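Local structure of dihydropyrimidinase (Dictyostelium discoideum, 2FTW) at residues Pro103-Ser108 / Asn165-Thr170; Asn125-Leu130 / Tyr388-Arg393; Glu227-Ala232 / Ile251-Val256; Leu276-Ser281 / Glu428-Thr433. The protein catalyses the zinc-dependent, reversible hydrolytic ring opening of 5,6-dihydrouracil and 5,6-dihydrothymine, the second step of reductive pyrimidine degradation. All blocks are in the same frame, centred on the assembly; numbering follows the deposited sequence.

Contact 1. Residues Pro103-Ser108 / Asn165-Thr170; sequences PTRGQS and NSFMVT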
loop_
_atom_site.group_PDB
_atom_site.type_symbol
_atom_site.label_atom_id
_atom_site.label_comp_id
_atom_site.label_asym_id
_atom_site.label_seq_id
_atom_site.Cartn_x
_atom_site.Cartn_y
_atom_site.Cartn_z
ATOM N N PRO A 103 -14.505 19.698 30.944
ATOM C CA PRO A 103 -15.123 20.989 31.236
ATOM C C PRO A 103 -16.318 21.264 30.342
ATOM O O PRO A 103 -16.343 20.858 29.174
ATOM C CB PRO A 103 -14.015 22.009 30.934
ATOM C CG PRO A 103 -12.750 21.228 30.831
ATOM C CD PRO A 103 -13.130 19.838 30.428
ATOM N N THR A 104 -17.310 21.946 30.887
ATOM C CA THR A 104 -18.343 22.515 30.059
ATOM C C THR A 104 -17.737 23.705 29.333
ATOM O O THR A 104 -16.714 24.263 29.774
ATOM C CB THR A 104 -19.545 22.960 30.875
ATOM O OG1 THR A 104 -19.109 23.777 31.959
ATOM C CG2 THR A 104 -20.285 21.749 31.422
ATOM N N ARG A 105 -18.360 24.091 28.220
ATOM C CA ARG A 105 -17.861 25.222 27.449
ATOM C C ARG A 105 -17.882 26.476 28.312
ATOM O O ARG A 105 -18.858 26.745 29.001
ATOM C CB ARG A 105 -18.685 25.455 26.180
ATOM C CG ARG A 105 -18.637 24.313 25.182
ATOM C CD ARG A 105 -18.911 24.833 23.782
ATOM N NE ARG A 105 -17.688 25.343 23.161
ATOM C CZ ARG A 105 -17.639 26.212 22.154
ATOM N NH1 ARG A 105 -16.462 26.600 21.684
ATOM N NH2 ARG A 105 -18.751 26.701 21.616
ATOM N N GLY A 106 -16.790 27.229 28.278
ATOM C CA GLY A 106 -16.654 28.416 29.103
ATOM C C GLY A 106 -16.294 28.136 30.553
ATOM O O GLY A 106 -16.032 29.080 31.302
ATOM N N GLN A 107 -16.262 26.863 30.963
ATOM C CA GLN A 107 -15.827 26.512 32.318
ATOM C C GLN A 107 -14.296 26.409 32.444
ATOM O O GLN A 107 -13.633 25.844 31.563
ATOM C CB GLN A 107 -16.459 25.191 32.773
ATOM C CG GLN A 107 -16.253 24.911 34.251
ATOM C CD GLN A 107 -16.566 23.473 34.664
ATOM O OE1 GLN A 107 -16.826 22.609 33.835
ATOM N NE2 GLN A 107 -16.522 23.220 35.967
ATOM N N SER A 108 -13.752 26.939 33.546
ATOM C CA SER A 108 -12.324 26.772 33.897
ATOM C C SER A 108 -11.904 25.299 33.970
ATOM O O SER A 108 -12.613 24.467 34.565
ATOM C CB SER A 108 -12.037 27.422 35.252
ATOM O OG SER A 108 -10.674 27.316 35.603
ATOM N N ASN A 165 -21.207 22.506 17.066
ATOM C CA ASN A 165 -22.006 23.317 17.990
ATOM C C ASN A 165 -21.766 23.022 19.485
ATOM O O ASN A 165 -22.517 23.512 20.338
ATOM C CB ASN A 165 -23.516 23.208 17.670
ATOM C CG ASN A 165 -23.835 23.545 16.224
ATOM O OD1 ASN A 165 -23.273 24.479 15.654
ATOM N ND2 ASN A 165 -24.740 22.778 15.624
ATOM N N SER A 166 -20.747 22.227 19.813
ATOM C CA SER A 166 -20.330 22.094 21.220
ATOM C C SER A 166 -18.804 22.050 21.371
ATOM O O SER A 166 -18.185 23.109 21.415
ATOM C CB SER A 166 -21.044 20.931 21.929
ATOM O OG SER A 166 -20.521 19.666 21.568
ATOM N N PHE A 167 -18.190 20.865 21.423
ATOM C CA PHE A 167 -16.754 20.761 21.680
ATOM C C PHE A 167 -15.866 20.932 20.450
ATOM O O PHE A 167 -14.666 21.137 20.594
ATOM C CB PHE A 167 -16.413 19.416 22.306
ATOM C CG PHE A 167 -17.151 19.111 23.589
ATOM C CD1 PHE A 167 -17.709 20.126 24.377
ATOM C CD2 PHE A 167 -17.241 17.794 24.029
ATOM C CE1 PHE A 167 -18.365 19.823 25.559
ATOM C CE2 PHE A 167 -17.892 17.483 25.204
ATOM C CZ PHE A 167 -18.456 18.510 25.976
ATOM N N MET A 168 -16.438 20.835 19.250
ATOM C CA MET A 168 -15.646 20.806 18.030
ATOM C C MET A 168 -14.667 21.975 17.962
ATOM O O MET A 168 -15.017 23.099 18.312
ATOM C CB MET A 168 -16.557 20.826 16.806
ATOM C CG MET A 168 -15.825 20.633 15.492
ATOM S SD MET A 168 -16.932 20.471 14.072
ATOM C CE MET A 168 -15.810 20.940 12.768
ATOM N N VAL A 169 -13.444 21.692 17.518
ATOM C CA VAL A 169 -12.447 22.732 17.225
ATOM C C VAL A 169 -12.140 22.741 15.731
ATOM O O VAL A 169 -12.314 21.735 15.045
ATOM C CB VAL A 169 -11.111 22.582 18.057
ATOM C CG1 VAL A 169 -11.334 22.947 19.509
ATOM C CG2 VAL A 169 -10.521 21.171 17.951
ATOM N N THR A 170 -11.720 23.899 15.236
ATOM C CA THR A 170 -11.366 24.071 13.834
ATOM C C THR A 170 -9.888 23.728 13.626
ATOM O O THR A 170 -9.164 23.473 14.583
ATOM C CB THR A 170 -11.618 25.523 13.373
ATOM O OG1 THR A 170 -10.770 26.417 14.109
ATOM C CG2 THR A 170 -13.084 25.917 13.592
HETATM O O HOH W 1 -14.546 24.338 21.143
#
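Two loops approach most closely at Arg105 and Phe167, whose CA atoms lie 7.4 Å apart, with Arg105 occupying the second position of a type II beta turn from Thr104 to Gln107. The Arg105 chain bends about its CG-CD bond (chi3 85°), which lays one face of the guanidinium under the carbonyl oxygen of Ser166. Arg105 NE comes within 2.9 Å of Ser166 O, but the angle is poor for a hydrogen bond because the oxygen sits over the flat group and not at its N-H edge. The adjoining methylene is also close, Arg105 CD being 3.0 Å from the same oxygen. Beyond it, Arg105 NH1 donates a weak bond to a water, and the same water lies 3.1 Å from Met168 O. Nearer the backbone, Arg105 CG stands at the edge of the Phe167 ring, 4.4 Å from CD1. The turn is braced from within by Gln107 OE1, which accepts from Thr104 N in its carbonyl plane and from Thr104 OG1 above it. Both loops lie on the zinc-site side of the (beta/alpha)8 barrel: the Phe167 side chain comes to about 8 Å from a bound zinc ion at nearest atoms, and Ser166 is beside Tyr163, which probably binds substrate. The contact joins the loop between strand 94-101 and helix 109-121, on which Pro103 packs, to the loop leading into helix 171-184.

Contact 2. Residues Asn125-Leu130 / Tyr388-Arg393; sequences NCDYSL and YPRKGR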
loop_
_atom_site.group_PDB
_atom_site.type_symbol
_atom_site.label_atom_id
_atom_site.label_comp_id
_atom_site.label_asym_id
_atom_site.label_seq_id
_atom_site.Cartn_x
_atom_site.Cartn_y
_atom_site.Cartn_z
ATOM N N ASN A 125 -10.591 2.376 44.179
ATOM C CA ASN A 125 -10.058 1.159 44.819
ATOM C C ASN A 125 -8.672 0.772 44.311
ATOM O O ASN A 125 -8.079 -0.215 44.765
ATOM C CB ASN A 125 -11.040 0.022 44.567
ATOM C CG ASN A 125 -12.382 0.289 45.202
ATOM O OD1 ASN A 125 -12.529 0.200 46.421
ATOM N ND2 ASN A 125 -13.358 0.652 44.390
ATOM N N CYS A 126 -8.165 1.566 43.365
ATOM C CA CYS A 126 -6.852 1.360 42.752
ATOM C C CYS A 126 -6.339 2.727 42.327
ATOM O O CYS A 126 -7.097 3.698 42.348
ATOM C CB CYS A 126 -6.950 0.414 41.549
ATOM S SG CYS A 126 -7.938 1.029 40.142
ATOM N N ASP A 127 -5.061 2.816 41.976
ATOM C CA ASP A 127 -4.473 4.099 41.582
ATOM C C ASP A 127 -5.091 4.622 40.279
ATOM O O ASP A 127 -5.610 3.850 39.470
ATOM C CB ASP A 127 -2.956 3.989 41.436
ATOM C CG ASP A 127 -2.238 3.859 42.784
ATOM O OD1 ASP A 127 -2.919 3.710 43.827
ATOM O OD2 ASP A 127 -0.979 3.899 42.786
ATOM N N TYR A 128 -5.067 5.944 40.116
ATOM C CA TYR A 128 -5.598 6.576 38.922
ATOM C C TYR A 128 -4.847 7.856 38.539
ATOM O O TYR A 128 -4.000 8.362 39.267
ATOM C CB TYR A 128 -7.092 6.874 39.104
ATOM C CG TYR A 128 -7.365 8.112 39.937
ATOM C CD1 TYR A 128 -7.155 8.110 41.318
ATOM C CD2 TYR A 128 -7.811 9.287 39.339
ATOM C CE1 TYR A 128 -7.386 9.254 42.079
ATOM C CE2 TYR A 128 -8.039 10.431 40.085
ATOM C CZ TYR A 128 -7.828 10.409 41.453
ATOM O OH TYR A 128 -8.074 11.546 42.179
ATOM N N SER A 129 -5.169 8.370 37.369
ATOM C CA SER A 129 -4.744 9.716 36.997
ATOM C C SER A 129 -5.764 10.294 36.009
ATOM O O SER A 129 -6.783 9.651 35.727
ATOM C CB SER A 129 -3.311 9.673 36.435
ATOM O OG SER A 129 -2.726 10.959 36.420
ATOM N N LEU A 130 -5.501 11.499 35.497
ATOM C CA LEU A 130 -6.502 12.258 34.735
ATOM C C LEU A 130 -5.945 12.984 33.493
ATOM O O LEU A 130 -4.922 13.705 33.596
ATOM C CB LEU A 130 -7.116 13.313 35.654
ATOM C CG LEU A 130 -7.904 12.863 36.883
ATOM C CD1 LEU A 130 -8.018 14.016 37.876
ATOM C CD2 LEU A 130 -9.291 12.339 36.476
ATOM N N TYR A 388 6.015 4.864 33.614
ATOM C CA TYR A 388 6.883 3.684 33.547
ATOM C C TYR A 388 8.243 4.024 34.180
ATOM O O TYR A 388 8.754 5.130 33.998
ATOM C CB TYR A 388 7.046 3.302 32.084
ATOM C CG TYR A 388 7.841 2.042 31.772
ATOM C CD1 TYR A 388 7.229 0.793 31.752
ATOM C CD2 TYR A 388 9.188 2.114 31.440
ATOM C CE1 TYR A 388 7.949 -0.359 31.440
ATOM C CE2 TYR A 388 9.919 0.969 31.123
ATOM C CZ TYR A 388 9.293 -0.261 31.121
ATOM O OH TYR A 388 10.012 -1.394 30.795
ATOM N N PRO A 389 8.842 3.080 34.935
ATOM C CA PRO A 389 8.387 1.720 35.183
ATOM C C PRO A 389 7.674 1.551 36.538
ATOM O O PRO A 389 7.467 0.417 36.972
ATOM C CB PRO A 389 9.698 0.945 35.163
ATOM C CG PRO A 389 10.692 1.918 35.771
ATOM C CD PRO A 389 10.113 3.315 35.629
ATOM N N ARG A 390 7.311 2.653 37.201
ATOM C CA ARG A 390 6.469 2.583 38.402
ATOM C C ARG A 390 5.228 1.734 38.140
ATOM O O ARG A 390 4.862 0.896 38.960
ATOM C CB ARG A 390 6.040 3.985 38.857
ATOM C CG ARG A 390 4.959 4.003 39.926
ATOM C CD ARG A 390 4.762 5.395 40.511
ATOM N NE ARG A 390 3.761 5.391 41.576
ATOM C CZ ARG A 390 3.313 6.479 42.214
ATOM N NH1 ARG A 390 3.768 7.694 41.904
ATOM N NH2 ARG A 390 2.408 6.348 43.176
ATOM N N LYS A 391 4.585 1.987 36.998
ATOM C CA LYS A 391 3.480 1.149 36.495
ATOM C C LYS A 391 3.937 0.381 35.248
ATOM O O LYS A 391 4.911 0.768 34.582
ATOM C CB LYS A 391 2.254 2.007 36.183
ATOM C CG LYS A 391 1.696 2.826 37.394
ATOM C CD LYS A 391 1.256 1.950 38.567
ATOM C CE LYS A 391 0.598 2.795 39.676
ATOM N NZ LYS A 391 0.639 2.145 41.029
ATOM N N GLY A 392 3.262 -0.728 34.960
ATOM C CA GLY A 392 3.556 -1.525 33.764
ATOM C C GLY A 392 4.856 -2.317 33.748
ATOM O O GLY A 392 5.338 -2.701 32.682
ATOM N N ARG A 393 5.430 -2.593 34.915
ATOM C CA ARG A 393 6.603 -3.462 34.973
ATOM C C ARG A 393 6.767 -4.151 36.320
ATOM O O ARG A 393 6.610 -3.536 37.366
ATOM C CB ARG A 393 7.879 -2.682 34.637
ATOM C CG ARG A 393 9.088 -3.596 34.478
ATOM C CD ARG A 393 10.181 -2.975 33.667
ATOM N NE ARG A 393 11.262 -3.917 33.359
ATOM C CZ ARG A 393 11.297 -4.759 32.326
ATOM N NH1 ARG A 393 10.303 -4.843 31.453
ATOM N NH2 ARG A 393 12.351 -5.543 32.174
#
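Lys391 reaches across to Asp127 and makes a salt bridge with it, although their CA atoms, the nearest pair of the two segments, are still 9.9 Å apart. From CB the lysine chain takes one bend about the CB-CG bond (chi2 -60°) and then runs out nearly straight, crossing the aspartate side chain at about a right angle. The side chain also packs on Phe96 of strand 94-101. The last methylene is the first carbon to meet the aspartate: Lys391 CE lies 3.7 Å from Asp127 OD2 and 4.1 Å from Asp127 CB. At the tip, Lys391 NZ donates to Asp127 OD2 at 3.0 Å, arriving 43° out of the carboxylate plane. The ammonium group is shared further, with salt bridges to Asp399 and Asp401, and Asp127 OD2 in turn pairs with Arg460. Arg390, fully extended alongside, carries its NH2 to 4.2 Å from Asp127 OD2; this adds opposite charge nearby without a salt bridge, and its firmer partner is Asp399, which it meets through NE. Such a cluster of alternating charges probably keeps both the buried lysine and the buried aspartate ionised. Asp127 lies near the N-terminal end of barrel strand 127-132, and the 388-393 loop leads from helix 370-384 toward strand 402-406. The arrangement is a buried ionic network near the N-terminal end of a strand of the (beta/alpha)8 barrel, away from the zinc site of this amidohydrolase fold.

Contact 3. Residues Glu227-Ala232 / Ile251-Val256; sequences EATNRA and IGAADV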
loop_
_atom_site.group_PDB
_atom_site.type_symbol
_atom_site.label_atom_id
_atom_site.label_comp_id
_atom_site.label_asym_id
_atom_site.label_seq_id
_atom_site.Cartn_x
_atom_site.Cartn_y
_atom_site.Cartn_z
ATOM N N GLU A 227 -10.655 10.229 7.617
ATOM C CA GLU A 227 -10.319 11.561 7.119
ATOM C C GLU A 227 -9.818 12.463 8.258
ATOM O O GLU A 227 -8.749 13.094 8.145
ATOM C CB GLU A 227 -11.522 12.188 6.419
ATOM C CG GLU A 227 -11.207 13.508 5.744
ATOM C CD GLU A 227 -11.092 14.667 6.733
ATOM O OE1 GLU A 227 -12.070 14.906 7.473
ATOM O OE2 GLU A 227 -10.029 15.339 6.756
ATOM N N ALA A 228 -10.593 12.517 9.342
ATOM C CA ALA A 228 -10.244 13.329 10.512
ATOM C C ALA A 228 -8.954 12.852 11.201
ATOM O O ALA A 228 -8.175 13.647 11.724
ATOM C CB ALA A 228 -11.416 13.334 11.505
ATOM N N THR A 229 -8.730 11.552 11.194
ATOM C CA THR A 229 -7.501 10.994 11.738
ATOM C C THR A 229 -6.348 11.529 10.876
ATOM O O THR A 229 -5.368 12.049 11.370
ATOM C CB THR A 229 -7.544 9.441 11.747
ATOM O OG1 THR A 229 -8.612 8.999 12.596
ATOM C CG2 THR A 229 -6.245 8.848 12.250
ATOM N N ASN A 230 -6.500 11.413 9.576
ATOM C CA ASN A 230 -5.499 11.913 8.648
ATOM C C ASN A 230 -5.133 13.380 8.863
ATOM O O ASN A 230 -3.954 13.744 8.853
ATOM C CB ASN A 230 -5.975 11.681 7.207
ATOM C CG ASN A 230 -4.881 11.901 6.192
ATOM O OD1 ASN A 230 -3.785 11.338 6.310
ATOM N ND2 ASN A 230 -5.170 12.717 5.175
ATOM N N ARG A 231 -6.142 14.219 9.058
ATOM C CA ARG A 231 -5.957 15.665 9.181
ATOM C C ARG A 231 -5.241 16.028 10.485
ATOM O O ARG A 231 -4.298 16.821 10.489
ATOM C CB ARG A 231 -7.324 16.361 9.059
ATOM C CG ARG A 231 -7.322 17.862 9.186
ATOM C CD ARG A 231 -8.504 18.497 8.417
ATOM N NE ARG A 231 -9.730 17.699 8.528
ATOM C CZ ARG A 231 -10.662 17.831 9.469
ATOM N NH1 ARG A 231 -10.564 18.753 10.418
ATOM N NH2 ARG A 231 -11.718 17.028 9.465
ATOM N N ALA A 232 -5.670 15.415 11.579
ATOM C CA ALA A 232 -5.052 15.612 12.887
ATOM C C ALA A 232 -3.567 15.219 12.936
ATOM O O ALA A 232 -2.774 15.884 13.582
ATOM C CB ALA A 232 -5.830 14.834 13.952
ATOM N N ILE A 251 -10.829 0.125 10.307
ATOM C CA ILE A 251 -9.731 -0.289 9.424
ATOM C C ILE A 251 -9.098 0.927 8.759
ATOM O O ILE A 251 -7.879 1.103 8.782
ATOM C CB ILE A 251 -10.235 -1.272 8.308
ATOM C CG1 ILE A 251 -10.533 -2.652 8.902
ATOM C CG2 ILE A 251 -9.212 -1.403 7.169
ATOM C CD1 ILE A 251 -11.236 -3.613 7.964
ATOM N N GLY A 252 -9.947 1.752 8.149
ATOM C CA GLY A 252 -9.500 2.955 7.444
ATOM C C GLY A 252 -8.626 3.873 8.277
ATOM O O GLY A 252 -7.590 4.348 7.809
ATOM N N ALA A 253 -9.051 4.124 9.518
ATOM C CA ALA A 253 -8.319 4.997 10.428
ATOM C C ALA A 253 -7.029 4.330 10.885
ATOM O O ALA A 253 -5.990 4.985 11.007
ATOM C CB ALA A 253 -9.196 5.375 11.628
ATOM N N ALA A 254 -7.084 3.020 11.112
ATOM C CA ALA A 254 -5.874 2.250 11.452
ATOM C C ALA A 254 -4.827 2.283 10.334
ATOM O O ALA A 254 -3.617 2.455 10.602
ATOM C CB ALA A 254 -6.230 0.844 11.788
ATOM N N ASP A 255 -5.298 2.133 9.099
ATOM C CA ASP A 255 -4.452 2.223 7.902
ATOM C C ASP A 255 -3.784 3.575 7.770
ATOM O O ASP A 255 -2.615 3.648 7.402
ATOM C CB ASP A 255 -5.269 2.006 6.612
ATOM C CG ASP A 255 -5.781 0.563 6.436
ATOM O OD1 ASP A 255 -5.306 -0.370 7.141
ATOM O OD2 ASP A 255 -6.685 0.384 5.572
ATOM N N VAL A 256 -4.537 4.648 7.996
ATOM C CA VAL A 256 -3.964 6.006 7.976
ATOM C C VAL A 256 -2.808 6.153 8.968
ATOM O O VAL A 256 -1.761 6.703 8.633
ATOM C CB VAL A 256 -5.043 7.097 8.249
ATOM C CG1 VAL A 256 -4.412 8.386 8.693
ATOM C CG2 VAL A 256 -5.901 7.325 7.015
#
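Thr229 and Asn230 carry the 227-232 side of this helix-helix contact, meeting Ala253 and Val256 where the two axes run 8.8 Å apart. Two residues before Thr229, Glu227 has its CB directed away from 251-256, and its carboxylate is held by Arg231 of its own helix; OE1 of Glu227 also accepts from Asn194. The CB of Thr229 is directed toward the neighbouring helix. Its hydroxyl is turned back to Glu225 O, to which it is hydrogen-bonded, and Thr229 OG1 touches the methyl of Ala253 at 3.8 Å. The other branch is placed anti to the backbone N (chi1 -62° for OG1), and the threonine and valine side chains pass each other antiparallel, with Thr229 CG2 4.0 Å from Val256 CG1. The helices are inclined by only 20° and point the same way, as expected of successive outer helices in a (beta/alpha)8 barrel; strand 243-245 forms the link between them. At Asn230 the same valine methyl presses on the backbone, with Val256 CG1 3.7 Å from Asn230 CA. The amide crosses that valine at about a right angle and brings Asn230 OD1 to 3.8 Å from CG1; Asn230 OD1 accepts hydrogen bonds from His260 and Lys259. Next comes Arg231, which grips Glu227 side-on and in plane: NH2 bonds OE1 at 2.9 Å and NE bonds OE2 at 3.0 Å, each oxygen using its syn lone pair. NH1 continues to Asp171, and the Glu227-Arg231 pair, with Asn230, faces the same residues of another subunit of the tetramer.

Contact 4. Residues Leu276-Ser281 / Glu428-Thr433; sequences LGVDGS and EGIKVT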
loop_
_atom_site.group_PDB
_atom_site.type_symbol
_atom_site.label_atom_id
_atom_site.label_comp_id
_atom_site.label_asym_id
_atom_site.label_seq_id
_atom_site.Cartn_x
_atom_site.Cartn_y
_atom_site.Cartn_z
ATOM N N LEU A 276 -12.180 -4.452 19.601
ATOM C CA LEU A 276 -11.393 -5.667 19.508
ATOM C C LEU A 276 -12.231 -6.917 19.733
ATOM O O LEU A 276 -11.808 -8.022 19.362
ATOM C CB LEU A 276 -10.220 -5.605 20.494
ATOM C CG LEU A 276 -9.170 -4.538 20.151
ATOM C CD1 LEU A 276 -8.100 -4.501 21.221
ATOM C CD2 LEU A 276 -8.537 -4.740 18.763
ATOM N N GLY A 277 -13.428 -6.728 20.287
ATOM C CA GLY A 277 -14.264 -7.824 20.765
ATOM C C GLY A 277 -15.603 -8.046 20.076
ATOM O O GLY A 277 -16.102 -9.171 20.087
ATOM N N VAL A 278 -16.206 -7.003 19.501
ATOM C CA VAL A 278 -17.521 -7.157 18.839
ATOM C C VAL A 278 -17.649 -6.322 17.569
ATOM O O VAL A 278 -16.835 -5.441 17.297
ATOM C CB VAL A 278 -18.718 -6.847 19.797
ATOM C CG1 VAL A 278 -18.571 -7.594 21.127
ATOM C CG2 VAL A 278 -18.842 -5.364 20.070
ATOM N N ASP A 279 -18.673 -6.610 16.779
ATOM C CA ASP A 279 -18.904 -5.820 15.576
ATOM C C ASP A 279 -20.227 -5.081 15.657
ATOM O O ASP A 279 -21.039 -5.353 16.541
ATOM C CB ASP A 279 -18.780 -6.681 14.320
ATOM C CG ASP A 279 -19.986 -7.548 14.073
ATOM O OD1 ASP A 279 -21.031 -7.353 14.726
ATOM O OD2 ASP A 279 -19.885 -8.427 13.191
ATOM N N GLY A 280 -20.429 -4.145 14.730
ATOM C CA GLY A 280 -21.542 -3.196 14.801
ATOM C C GLY A 280 -22.869 -3.711 14.274
ATOM O O GLY A 280 -23.844 -2.976 14.241
ATOM N N SER A 281 -22.904 -4.973 13.859
ATOM C CA SER A 281 -24.140 -5.621 13.413
ATOM C C SER A 281 -25.187 -5.739 14.530
ATOM O O SER A 281 -26.356 -6.005 14.247
ATOM C CB SER A 281 -23.830 -7.013 12.840
ATOM O OG SER A 281 -23.404 -7.914 13.863
ATOM N N GLU A 428 -21.740 -10.057 26.189
ATOM C CA GLU A 428 -22.624 -11.143 26.640
ATOM C C GLU A 428 -22.465 -12.425 25.809
ATOM O O GLU A 428 -22.474 -12.390 24.570
ATOM C CB GLU A 428 -24.086 -10.695 26.604
ATOM C CG GLU A 428 -25.063 -11.687 27.222
ATOM C CD GLU A 428 -25.017 -11.716 28.738
ATOM O OE1 GLU A 428 -24.836 -10.641 29.359
ATOM O OE2 GLU A 428 -25.197 -12.814 29.310
ATOM N N GLY A 429 -22.329 -13.553 26.510
ATOM C CA GLY A 429 -22.240 -14.874 25.887
ATOM C C GLY A 429 -20.903 -15.220 25.259
ATOM O O GLY A 429 -20.745 -16.313 24.736
ATOM N N ILE A 430 -19.931 -14.309 25.317
ATOM C CA ILE A 430 -18.627 -14.540 24.689
ATOM C C ILE A 430 -17.768 -15.402 25.594
ATOM O O ILE A 430 -17.518 -15.028 26.735
ATOM C CB ILE A 430 -17.905 -13.210 24.389
ATOM C CG1 ILE A 430 -18.656 -12.471 23.264
ATOM C CG2 ILE A 430 -16.425 -13.453 24.030
ATOM C CD1 ILE A 430 -18.075 -11.115 22.890
ATOM N N LYS A 431 -17.302 -16.541 25.070
ATOM C CA LYS A 431 -16.471 -17.443 25.845
ATOM C C LYS A 431 -15.019 -17.029 25.685
ATOM O O LYS A 431 -14.519 -16.867 24.568
ATOM C CB LYS A 431 -16.642 -18.906 25.439
ATOM C CG LYS A 431 -16.065 -19.861 26.499
ATOM C CD LYS A 431 -15.827 -21.270 25.981
ATOM C CE LYS A 431 -15.367 -22.177 27.107
ATOM N NZ LYS A 431 -15.175 -23.575 26.657
ATOM N N VAL A 432 -14.367 -16.846 26.823
ATOM C CA VAL A 432 -12.966 -16.480 26.874
ATOM C C VAL A 432 -12.236 -17.558 27.645
ATOM O O VAL A 432 -12.808 -18.181 28.532
ATOM C CB VAL A 432 -12.744 -15.101 27.557
ATOM C CG1 VAL A 432 -13.353 -14.008 26.740
ATOM C CG2 VAL A 432 -13.289 -15.066 28.975
ATOM N N THR A 433 -10.981 -17.788 27.286
ATOM C CA THR A 433 -10.114 -18.706 28.019
ATOM C C THR A 433 -8.823 -17.968 28.347
ATOM O O THR A 433 -8.076 -17.615 27.450
ATOM C CB THR A 433 -9.830 -19.974 27.184
ATOM O OG1 THR A 433 -11.073 -20.612 26.852
ATOM C CG2 THR A 433 -8.956 -20.954 27.948
#
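With CG1 anti to its carbonyl carbon (chi1 -69°) and the chain then stretched straight (chi2 178°), Ile430 sends its CD1 methyl across to Gly277 and Val278. Val278 answers with a chi1 of -49°, which turns CG1 toward the isoleucine and leaves CG2 wedged between its own backbone N and carbonyl carbon. The two methyls meet at 4.0 Å from Val278 CG1 to Ile430 CD1, the side chains crossing at about a right angle. The same isoleucine methyl also lies 3.9 Å from Gly277 O. That carbonyl is not left without a polar partner, because it accepts a hydrogen bond from Lys307. Both backbones stay well apart, 8.9 Å between the CA atoms of Gly277 and Ile430, and no side chain intervenes at Gly277, the last residue of helix 273-277. Val278 then leaves the helical conformation, and the chain is turned again by an Asx turn: Asp279 OD1 accepts from Ser281 N at 3.2 Å and, on its syn side, from Ser281 OG at 2.6 Å. On the other side of the contact Ile430, near the beginning of strand 431-441, is joined to Ile413 by backbone hydrogen bonding, while Val432 packs on helix 354-363. Val278 also touches Phe427 and Ile300. The contact therefore joins the end of a short barrel helix to chain that leads toward the beta-sandwich. Its chemistry is that of a dispersion contact between two methyls, with the isoleucine methyl also against a polar carbonyl whose hydrogen bond goes to Lys307, and it buries 63 Å², both sides summed.

How the contacts relate
Following the chain from the N terminus, 103-108 opens contact 1 and 125-130 opens contact 2 before 165-170 closes contact 1, so the two cross. Contact 3 then opens at 227-232 and closes at 251-256, wholly within the span of contact 2. Contact 4 begins at 276-281, contact 2 closes at 388-393, and contact 4 closes last at 428-433, so contacts 2 and 4 also cross. Contacts 1 and 3 join loops and helices of the barrel alone, whereas contacts 2 and 4 tie barrel elements to chain leading into, or lying on, the strands of the beta-sandwich. None touches another; contacts 1 and 3 come nearest, about 6 Å between closest atoms.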